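Local coordinates for alpha,alpha-trehalose-phosphate synthase (UDP-forming) (Burkholderia vietnamiensis, PDB 5TVG), which belongs to glycosyltransferase family 20, has the two-domain GT-B architecture and holds uridine-5'-diphosphate in the cleft between its domains, at residues 247-252 against 351-356; 98-103 against 170-175. All coordinates share one frame; numbering follows the deposited sequence.

Contact 1 (247-252 against 351-356); sequences VQYGGR and ERNLLM. With UDP (uridine-5'-diphosphate), chain I.
Tyr249 lays its ring against the side of Asn353, and this pair carries most of the contact. Asn353 CB stands 3.5 Å from the centroid of the Tyr249 ring, only 7° off the ring normal, so it makes a CH-pi contact over the middle of that face. The Asn353 amide plane is turned 55° from the ring, and Asn353 OD1 lies 3.5 Å from Tyr249 CE1. In the conformer described here, Arg252 NH1 lies above the opposite face of the ring, offset toward the rim. In the C-terminal half of this GT-B fold, the turn after helix 239-248 rests on the first turn of helix 352-361. Glu351 is the N-cap residue of that helix. Its CG lies anti to the backbone N (chi1 -165°), and the extended chain brings OE2 to 3.0 Å from Tyr249 OH. The carboxylate stands nearly perpendicular to the ring. Leu354 CD2 reaches the ring edge and also meets Arg252 CB at 3.7 Å. Another side of the helix serves the ligand pocket. Arg352 NE makes weak hydrogen bonds to O2' and O3' of UDP, while its NH2 forms a salt bridge with Glu380. Leu355 CD1 comes 3.3 Å from UDP N3.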
# COMPACT_ATOMS: atom_id res chain seq x y z
N VAL A 247 18.13 -33.80 23.19
CA VAL A 247 19.48 -34.35 23.30
C VAL A 247 19.74 -35.31 22.14
O VAL A 247 20.79 -35.24 21.49
CB VAL A 247 19.63 -35.04 24.67
CG1 VAL A 247 20.81 -35.99 24.69
CG2 VAL A 247 19.76 -33.99 25.78
N GLN A 248 18.76 -36.16 21.83
CA GLN A 248 18.92 -37.18 20.81
C GLN A 248 19.23 -36.56 19.46
O GLN A 248 20.07 -37.08 18.71
CB GLN A 248 17.64 -38.02 20.72
CG GLN A 248 17.61 -39.08 19.63
CD GLN A 248 16.23 -39.78 19.48
OE1 GLN A 248 15.26 -39.46 20.19
NE2 GLN A 248 16.16 -40.73 18.55
N TYR A 249 18.65 -35.42 19.16
CA TYR A 249 18.84 -34.76 17.88
C TYR A 249 19.94 -33.70 17.93
O TYR A 249 20.12 -32.96 16.95
CB TYR A 249 17.53 -34.16 17.41
CG TYR A 249 16.59 -35.16 16.77
CD1 TYR A 249 15.97 -36.16 17.53
CD2 TYR A 249 16.32 -35.11 15.40
CE1 TYR A 249 15.10 -37.07 16.93
CE2 TYR A 249 15.45 -36.01 14.80
CZ TYR A 249 14.85 -36.99 15.56
OH TYR A 249 13.99 -37.88 14.96
N GLY A 250 20.69 -33.61 19.03
CA GLY A 250 21.71 -32.58 19.16
C GLY A 250 22.82 -32.66 18.13
O GLY A 250 23.55 -31.68 17.94
N GLY A 251 22.95 -33.79 17.43
CA GLY A 251 24.01 -33.91 16.46
C GLY A 251 23.57 -33.93 15.00
O GLY A 251 24.40 -34.17 14.11
N ARG A 252 22.29 -33.70 14.74
CA ARG A 252 21.80 -33.70 13.37
C ARG A 252 22.40 -32.52 12.60
O ARG A 252 22.81 -31.52 13.19
CB ARG A 252 20.27 -33.63 13.34
CG ARG A 252 19.58 -34.88 13.90
CD ARG A 252 20.05 -36.15 13.20
NE ARG A 252 19.15 -37.28 13.44
CZ ARG A 252 19.29 -38.16 14.43
NH1 ARG A 252 18.42 -39.15 14.56
NH2 ARG A 252 20.30 -38.04 15.28
N GLU A 351 11.45 -30.38 11.22
CA GLU A 351 11.01 -31.48 12.06
C GLU A 351 11.00 -31.04 13.52
O GLU A 351 11.95 -30.42 14.00
CB GLU A 351 11.97 -32.65 11.85
CG GLU A 351 11.51 -34.01 12.33
CD GLU A 351 12.67 -35.00 12.39
OE1 GLU A 351 13.69 -34.75 11.69
OE2 GLU A 351 12.55 -35.99 13.15
N ARG A 352 9.90 -31.36 14.22
CA ARG A 352 9.69 -30.85 15.58
C ARG A 352 10.84 -31.23 16.52
O ARG A 352 11.23 -30.43 17.38
CB ARG A 352 8.36 -31.37 16.12
CG ARG A 352 7.81 -30.59 17.28
CD ARG A 352 6.32 -30.83 17.51
NE ARG A 352 6.01 -30.56 18.92
CZ ARG A 352 6.14 -31.48 19.87
NH1 ARG A 352 6.56 -32.69 19.53
NH2 ARG A 352 5.86 -31.19 21.15
N ASN A 353 11.41 -32.42 16.36
CA ASN A 353 12.54 -32.77 17.21
C ASN A 353 13.77 -31.90 16.93
O ASN A 353 14.55 -31.62 17.86
CB ASN A 353 12.89 -34.24 17.03
CG ASN A 353 11.83 -35.15 17.59
OD1 ASN A 353 11.68 -36.28 17.15
ND2 ASN A 353 11.03 -34.63 18.54
N LEU A 354 13.98 -31.48 15.68
CA LEU A 354 15.05 -30.51 15.41
C LEU A 354 14.80 -29.21 16.17
O LEU A 354 15.73 -28.63 16.75
CB LEU A 354 15.18 -30.23 13.90
CG LEU A 354 15.86 -31.31 13.06
CD1 LEU A 354 15.78 -31.01 11.57
CD2 LEU A 354 17.32 -31.42 13.48
N LEU A 355 13.55 -28.76 16.20
CA LEU A 355 13.23 -27.54 16.93
C LEU A 355 13.68 -27.62 18.39
O LEU A 355 14.18 -26.64 18.95
CB LEU A 355 11.73 -27.24 16.82
CG LEU A 355 11.16 -26.92 15.44
CD1 LEU A 355 9.72 -26.53 15.56
CD2 LEU A 355 11.95 -25.78 14.78
N MET A 356 13.50 -28.79 19.02
CA MET A 356 13.92 -28.95 20.41
C MET A 356 15.43 -28.81 20.58
O MET A 356 15.90 -28.20 21.54
CB MET A 356 13.43 -30.30 20.95
CG MET A 356 11.93 -30.54 20.67
SD MET A 356 10.90 -29.18 21.28
CE MET A 356 9.43 -29.37 20.31
N1 UDP I . 5.72 -26.49 15.28
C2 UDP I . 6.49 -27.41 14.59
N3 UDP I . 7.17 -26.91 13.51
C4 UDP I . 7.16 -25.60 13.05
C5 UDP I . 6.33 -24.70 13.82
C6 UDP I . 5.64 -25.17 14.88
O2 UDP I . 6.58 -28.58 14.92
O4 UDP I . 7.83 -25.30 12.04
C1' UDP I . 4.96 -27.00 16.45
C2' UDP I . 5.47 -26.58 17.83
O2' UDP I . 6.40 -27.55 18.26
C3' UDP I . 4.20 -26.69 18.66
C4' UDP I . 3.13 -26.23 17.68
O4' UDP I . 3.63 -26.52 16.36
O3' UDP I . 3.94 -27.97 19.21
C5' UDP I . 2.88 -24.75 17.75
O5' UDP I . 1.78 -24.64 18.65
PA UDP I . 1.59 -23.38 19.56
O1A UDP I . 0.62 -23.79 20.62
O2A UDP I . 2.93 -22.82 20.02
O3A UDP I . 0.92 -22.30 18.60
PB UDP I . -0.06 -22.57 17.38
O1B UDP I . -0.92 -23.75 17.85
O2B UDP I . -1.02 -21.39 17.41
O3B UDP I . 0.68 -22.75 16.10

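Contact 2 (98-103 against 170-175); sequences FHYRSD and PDMLRV
Met172 packs against Tyr100 and Ser102, and these three residues bury the most surface here. Tyr100 is the C-prime residue of a Schellman motif that ends helix 79-98, and its positive phi (61°) belongs to that helix ending. Its side chain packs on the short helix 170-173. The Met172 chain leaves with CG anti to the backbone N (chi1 179°), then bends at chi2 and chi3. This curls it round one side of the tyrosine. Its CG lies 3.8 Å from Tyr100 CD2. SD makes an oblique Met-aromatic contact, 5.4 Å from the centroid of the Tyr100 ring and 44° off its normal. The polar end of Tyr100 is held elsewhere: OH accepts a hydrogen bond from Ser169 N. Asp171 OD2 is hydrogen-bonded to Tyr100 OH of the second subunit. The subunit interface therefore runs along this contact. Phe98 and Leu173 lie side by side and point the same way. Leu173 CD1 sits 3.5 Å from Phe98 CE1, while Phe167 meets the Phe98 ring edge-to-face. At the other end of the contact, Ser102 CB touches both Met172 SD, at 3.9 Å, and Val175 CG2, at 3.8 Å.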
# COMPACT_ATOMS: atom_id res chain seq x y z
N PHE A 98 -11.52 -13.59 18.16
CA PHE A 98 -11.12 -14.31 19.37
C PHE A 98 -9.71 -13.94 19.79
O PHE A 98 -9.34 -14.15 20.94
CB PHE A 98 -11.22 -15.84 19.15
CG PHE A 98 -12.63 -16.39 19.24
CD1 PHE A 98 -13.72 -15.64 18.82
CD2 PHE A 98 -12.87 -17.67 19.76
CE1 PHE A 98 -15.01 -16.15 18.90
CE2 PHE A 98 -14.16 -18.18 19.85
CZ PHE A 98 -15.23 -17.42 19.42
N HIS A 99 -8.93 -13.32 18.90
CA HIS A 99 -7.62 -12.82 19.24
C HIS A 99 -7.60 -11.31 19.47
O HIS A 99 -6.52 -10.71 19.49
CB HIS A 99 -6.60 -13.23 18.16
CG HIS A 99 -6.23 -14.69 18.20
ND1 HIS A 99 -6.99 -15.68 17.62
CD2 HIS A 99 -5.17 -15.32 18.77
CE1 HIS A 99 -6.42 -16.85 17.82
NE2 HIS A 99 -5.31 -16.66 18.50
N TYR A 100 -8.77 -10.70 19.70
CA TYR A 100 -8.90 -9.27 20.01
C TYR A 100 -8.37 -8.40 18.88
O TYR A 100 -7.73 -7.37 19.11
CB TYR A 100 -8.22 -8.88 21.34
CG TYR A 100 -8.88 -9.49 22.56
CD1 TYR A 100 -8.67 -10.81 22.91
CD2 TYR A 100 -9.77 -8.75 23.33
CE1 TYR A 100 -9.28 -11.37 24.03
CE2 TYR A 100 -10.40 -9.31 24.44
CZ TYR A 100 -10.15 -10.61 24.79
OH TYR A 100 -10.76 -11.15 25.92
N ARG A 101 -8.66 -8.79 17.65
CA ARG A 101 -8.30 -8.01 16.47
C ARG A 101 -9.58 -7.69 15.71
O ARG A 101 -9.79 -8.17 14.59
CB ARG A 101 -7.28 -8.77 15.59
CG ARG A 101 -5.93 -8.97 16.27
CD ARG A 101 -5.20 -7.62 16.54
NE ARG A 101 -4.98 -6.86 15.30
CZ ARG A 101 -3.87 -6.96 14.57
NH1 ARG A 101 -3.71 -6.23 13.47
NH2 ARG A 101 -2.92 -7.81 14.95
N SER A 102 -10.45 -6.89 16.32
CA SER A 102 -11.68 -6.47 15.66
C SER A 102 -11.36 -5.70 14.38
O SER A 102 -12.22 -5.62 13.50
CB SER A 102 -12.52 -5.60 16.59
OG SER A 102 -11.89 -4.33 16.86
N ASP A 103 -10.16 -5.13 14.28
CA ASP A 103 -9.76 -4.42 13.07
C ASP A 103 -9.56 -5.34 11.87
O ASP A 103 -9.65 -4.86 10.73
CB ASP A 103 -8.47 -3.62 13.32
CG ASP A 103 -7.31 -4.49 13.80
OD1 ASP A 103 -7.43 -5.10 14.88
OD2 ASP A 103 -6.29 -4.59 13.09
N PRO A 170 -17.04 -10.21 26.45
CA PRO A 170 -18.27 -9.92 25.68
C PRO A 170 -18.18 -8.73 24.76
O PRO A 170 -18.73 -8.77 23.65
CB PRO A 170 -19.31 -9.69 26.78
CG PRO A 170 -18.82 -10.53 27.91
CD PRO A 170 -17.33 -10.36 27.88
N ASP A 171 -17.54 -7.65 25.23
CA ASP A 171 -17.35 -6.44 24.44
C ASP A 171 -16.57 -6.73 23.17
O ASP A 171 -16.68 -5.98 22.19
CB ASP A 171 -16.59 -5.41 25.28
CG ASP A 171 -15.33 -6.01 25.88
OD1 ASP A 171 -15.44 -7.05 26.62
OD2 ASP A 171 -14.24 -5.48 25.57
N MET A 172 -15.74 -7.77 23.18
CA MET A 172 -15.04 -8.16 21.96
C MET A 172 -15.80 -9.24 21.19
O MET A 172 -15.88 -9.18 19.96
CB MET A 172 -13.63 -8.64 22.30
CG MET A 172 -12.82 -9.11 21.07
SD MET A 172 -12.54 -7.85 19.77
CE MET A 172 -11.64 -6.60 20.67
N LEU A 173 -16.40 -10.21 21.89
CA LEU A 173 -17.13 -11.28 21.20
C LEU A 173 -18.22 -10.70 20.30
O LEU A 173 -18.45 -11.20 19.20
CB LEU A 173 -17.73 -12.27 22.20
CG LEU A 173 -18.42 -13.49 21.55
CD1 LEU A 173 -17.40 -14.39 20.84
CD2 LEU A 173 -19.24 -14.30 22.55
N ARG A 174 -18.90 -9.66 20.76
CA ARG A 174 -20.00 -9.04 20.01
C ARG A 174 -19.59 -8.57 18.61
O ARG A 174 -20.47 -8.26 17.80
CB ARG A 174 -20.50 -7.80 20.74
CG ARG A 174 -21.32 -8.03 21.96
CD ARG A 174 -21.38 -6.71 22.74
NE ARG A 174 -22.15 -5.69 22.05
CZ ARG A 174 -21.86 -4.40 22.06
NH1 ARG A 174 -20.80 -3.95 22.72
NH2 ARG A 174 -22.64 -3.55 21.41
N VAL A 175 -18.29 -8.43 18.33
CA VAL A 175 -17.87 -8.03 17.00
C VAL A 175 -18.30 -9.06 15.97
O VAL A 175 -18.62 -8.72 14.82
CB VAL A 175 -16.34 -7.77 16.99
CG1 VAL A 175 -15.81 -7.57 15.58
CG2 VAL A 175 -16.00 -6.53 17.82

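In the fold
From the N terminus, the chain first reaches contact 2. Its first segment begins at the end of helix 79-98. Helix 109-127, strand 135-139, helix 146-152 and strand 159-162 come next, before 170-175 closes the loop of 66 residues. Contact 1 opens later, at the end of helix 239-248, and spans 98 residues until the start of helix 352-361. The two loops run in series, neither nested nor crossed. Contact 2 joins elements beside the ten-strand mixed sheet, close to the second subunit. Contact 1 joins the turn after helix 239-248 to the start of helix 352-361, in the half of the fold with the six-strand parallel sheet, next to bound UDP. Their centres are 38 Å apart, on opposite sides of the chain's centre.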